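Local coordinates for GTPase-activating protein GYP1 (Saccharomyces cerevisiae, PDB 1FKM) that stimulates GTP hydrolysis by Ypt/Rab GTPases, chiefly Ypt1 and Ypt7, through its TBC domain, which supplies catalytic arginine and glutamine fingers in trans, at residues A[45-50]-A[256-261]. Sequence-based numbering, arbitrary orientation.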
ATOM      1  N   LEU A  45       5.886  13.028  -0.203  1.00 19.36           N
ATOM      2  CA  LEU A  45       5.446  14.210  -0.944  1.00 20.14           C
ATOM      3  C   LEU A  45       4.194  13.899  -1.766  1.00 20.29           C
ATOM      4  O   LEU A  45       3.234  14.664  -1.760  1.00 20.49           O
ATOM      5  CB  LEU A  45       6.555  14.708  -1.881  1.00 21.56           C
ATOM      6  CG  LEU A  45       7.765  15.409  -1.251  1.00 22.87           C
ATOM      7  CD1 LEU A  45       8.887  15.528  -2.278  1.00 20.80           C
ATOM      8  CD2 LEU A  45       7.343  16.790  -0.740  1.00 23.24           C
ATOM      9  N   LEU A  46       4.193  12.762  -2.457  1.00 18.44           N
ATOM     10  CA  LEU A  46       3.052  12.402  -3.295  1.00 20.21           C
ATOM     11  C   LEU A  46       1.760  12.123  -2.537  1.00 21.31           C
ATOM     12  O   LEU A  46       0.673  12.429  -3.027  1.00 22.14           O
ATOM     13  CB  LEU A  46       3.398  11.191  -4.168  1.00 20.65           C
ATOM     14  CG  LEU A  46       4.489  11.423  -5.218  1.00 21.23           C
ATOM     15  CD1 LEU A  46       4.828  10.100  -5.912  1.00 24.17           C
ATOM     16  CD2 LEU A  46       4.013  12.465  -6.230  1.00 24.24           C
ATOM     17  N   ILE A  47       1.868  11.547  -1.347  1.00 22.69           N
ATOM     18  CA  ILE A  47       0.676  11.224  -0.573  1.00 24.05           C
ATOM     19  C   ILE A  47       0.127  12.436   0.189  1.00 24.93           C
ATOM     20  O   ILE A  47      -0.934  12.361   0.818  1.00 26.87           O
ATOM     21  CB  ILE A  47       0.953  10.046   0.403  1.00 26.44           C
ATOM     22  CG1 ILE A  47      -0.371   9.384   0.794  1.00 28.20           C
ATOM     23  CG2 ILE A  47       1.709  10.537   1.638  1.00 26.19           C
ATOM     24  CD1 ILE A  47      -0.202   8.119   1.596  1.00 32.05           C
ATOM     25  N   GLY A  48       0.847  13.548   0.121  1.00 23.29           N
ATOM     26  CA  GLY A  48       0.400  14.765   0.782  1.00 25.87           C
ATOM     27  C   GLY A  48       0.789  14.908   2.240  1.00 26.34           C
ATOM     28  O   GLY A  48       0.127  15.618   2.998  1.00 27.43           O
ATOM     29  N   TYR A  49       1.860  14.236   2.645  1.00 22.02           N
ATOM     30  CA  TYR A  49       2.307  14.311   4.026  1.00 23.65           C
ATOM     31  C   TYR A  49       3.366  15.396   4.139  1.00 24.21           C
ATOM     32  O   TYR A  49       3.164  16.408   4.806  1.00 26.35           O
ATOM     33  CB  TYR A  49       2.871  12.955   4.471  1.00 21.71           C
ATOM     34  CG  TYR A  49       3.468  12.945   5.863  1.00 21.58           C
ATOM     35  CD1 TYR A  49       2.722  13.337   6.973  1.00 20.93           C
ATOM     36  CD2 TYR A  49       4.773  12.487   6.074  1.00 20.60           C
ATOM     37  CE1 TYR A  49       3.258  13.263   8.264  1.00 21.85           C
ATOM     38  CE2 TYR A  49       5.314  12.408   7.356  1.00 20.71           C
ATOM     39  CZ  TYR A  49       4.552  12.794   8.442  1.00 22.56           C
ATOM     40  OH  TYR A  49       5.086  12.680   9.706  1.00 21.78           O
ATOM     41  N   LEU A  50       4.493  15.191   3.471  1.00 22.24           N
ATOM     42  CA  LEU A  50       5.572  16.163   3.494  1.00 22.68           C
ATOM     43  C   LEU A  50       5.191  17.372   2.636  1.00 23.01           C
ATOM     44  O   LEU A  50       4.784  17.223   1.484  1.00 20.96           O
ATOM     45  CB  LEU A  50       6.854  15.525   2.956  1.00 25.55           C
ATOM     46  CG  LEU A  50       8.181  16.244   3.206  1.00 27.69           C
ATOM     47  CD1 LEU A  50       8.477  16.294   4.711  1.00 27.29           C
ATOM     48  CD2 LEU A  50       9.287  15.504   2.486  1.00 27.60           C
ATOM     49  N   THR A 256       3.499   4.102  -8.777  1.00 17.91           N
ATOM     50  CA  THR A 256       2.496   4.497  -9.754  1.00 17.61           C
ATOM     51  C   THR A 256       1.151   4.828  -9.120  1.00 18.04           C
ATOM     52  O   THR A 256       0.509   5.805  -9.514  1.00 19.30           O
ATOM     53  CB  THR A 256       2.315   3.411 -10.837  1.00 20.19           C
ATOM     54  OG1 THR A 256       3.562   3.211 -11.511  1.00 19.22           O
ATOM     55  CG2 THR A 256       1.257   3.840 -11.866  1.00 19.51           C
ATOM     56  N   TYR A 257       0.715   4.028  -8.148  1.00 17.21           N
ATOM     57  CA  TYR A 257      -0.546   4.320  -7.483  1.00 18.50           C
ATOM     58  C   TYR A 257      -0.493   5.704  -6.839  1.00 19.18           C
ATOM     59  O   TYR A 257      -1.426   6.489  -6.977  1.00 19.26           O
ATOM     60  CB  TYR A 257      -0.849   3.279  -6.406  1.00 21.29           C
ATOM     61  CG  TYR A 257      -1.613   2.077  -6.907  1.00 25.63           C
ATOM     62  CD1 TYR A 257      -1.148   1.322  -7.983  1.00 27.25           C
ATOM     63  CD2 TYR A 257      -2.789   1.667  -6.275  1.00 29.41           C
ATOM     64  CE1 TYR A 257      -1.835   0.184  -8.414  1.00 28.90           C
ATOM     65  CE2 TYR A 257      -3.480   0.536  -6.696  1.00 28.94           C
ATOM     66  CZ  TYR A 257      -2.998  -0.203  -7.761  1.00 29.02           C
ATOM     67  OH  TYR A 257      -3.669  -1.339  -8.153  1.00 31.64           O
ATOM     68  N   LEU A 258       0.601   6.002  -6.139  1.00 19.49           N
ATOM     69  CA  LEU A 258       0.737   7.299  -5.477  1.00 20.46           C
ATOM     70  C   LEU A 258       0.863   8.453  -6.475  1.00 21.39           C
ATOM     71  O   LEU A 258       0.393   9.559  -6.213  1.00 21.80           O
ATOM     72  CB  LEU A 258       1.950   7.289  -4.527  1.00 20.34           C
ATOM     73  CG  LEU A 258       1.856   6.338  -3.323  1.00 21.15           C
ATOM     74  CD1 LEU A 258       3.174   6.330  -2.561  1.00 21.16           C
ATOM     75  CD2 LEU A 258       0.725   6.769  -2.407  1.00 22.79           C
ATOM     76  N   SER A 259       1.503   8.199  -7.614  1.00 19.95           N
ATOM     77  CA  SER A 259       1.663   9.234  -8.636  1.00 22.10           C
ATOM     78  C   SER A 259       0.332   9.493  -9.335  1.00 24.14           C
ATOM     79  O   SER A 259      -0.028  10.639  -9.601  1.00 24.67           O
ATOM     80  CB  SER A 259       2.691   8.811  -9.694  1.00 23.14           C
ATOM     81  OG  SER A 259       3.980   8.614  -9.140  1.00 24.54           O
ATOM     82  N   GLU A 260      -0.388   8.416  -9.631  1.00 22.14           N
ATOM     83  CA  GLU A 260      -1.678   8.500 -10.323  1.00 25.18           C
ATOM     84  C   GLU A 260      -2.780   9.139  -9.485  1.00 26.49           C
ATOM     85  O   GLU A 260      -3.602   9.892 -10.004  1.00 26.42           O
ATOM     86  CB  GLU A 260      -2.110   7.096 -10.768  1.00 29.29           C
ATOM     87  CG  GLU A 260      -3.488   6.989 -11.430  1.00 30.62           C
ATOM     88  CD  GLU A 260      -3.618   7.818 -12.696  1.00 31.85           C
ATOM     89  OE1 GLU A 260      -2.583   8.119 -13.331  1.00 31.73           O
ATOM     90  OE2 GLU A 260      -4.764   8.155 -13.068  1.00 31.73           O
ATOM     91  N   THR A 261      -2.794   8.850  -8.189  1.00 27.05           N
ATOM     92  CA  THR A 261      -3.820   9.388  -7.309  1.00 31.62           C
ATOM     93  C   THR A 261      -3.392  10.652  -6.573  1.00 34.55           C
ATOM     94  O   THR A 261      -4.186  11.252  -5.849  1.00 37.55           O
ATOM     95  CB  THR A 261      -4.250   8.336  -6.270  1.00 39.54           C
ATOM     96  OG1 THR A 261      -3.122   7.965  -5.468  1.00 39.58           O
ATOM     97  CG2 THR A 261      -4.786   7.102  -6.966  1.00 38.56           C
TER
HETATM   98  O   HOH W   1      -1.142  10.145  -3.965  1.00 35.35           O
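Leu46 and Leu258 meet at the root of their side chains, CB of Leu46 lying 4.2 Å from CB of Leu258, where the last turns of helices 39-46 and 247-261 come together. From there Leu46 turns its CG beside its own backbone N (chi1 -66°) and runs along the helix surface until CD1 rests 3.7 Å from OG of Ser259. That hydroxyl is bonded back to the carbonyl of Asp255, one turn earlier. On the other flank, CD2 of Leu258 touches CG1 of Ile47 at 4.3 Å. No direct hydrogen bond joins the two segments. A water bridges them instead, donating to Leu46 O at 3.1 Å and to Leu258 O at 2.8 Å, with a long, weak bond to Thr261 OG1. Leu46 O also accepts from Ser262 OG. Thr261 OG1 turns back to Tyr257 O (2.7 Å), while Thr261 N reaches the same oxygen from the opposite face of its carbonyl plane. Helix 23-30 packs beside the pair, its Arg27 against Leu46 and its Ser30 against Ser259. Just beyond, Gly48 closes helix 39-46 with a Schellman motif. This is buried helix-end packing within the all-helical TBC domain, away from both catalytic fingers.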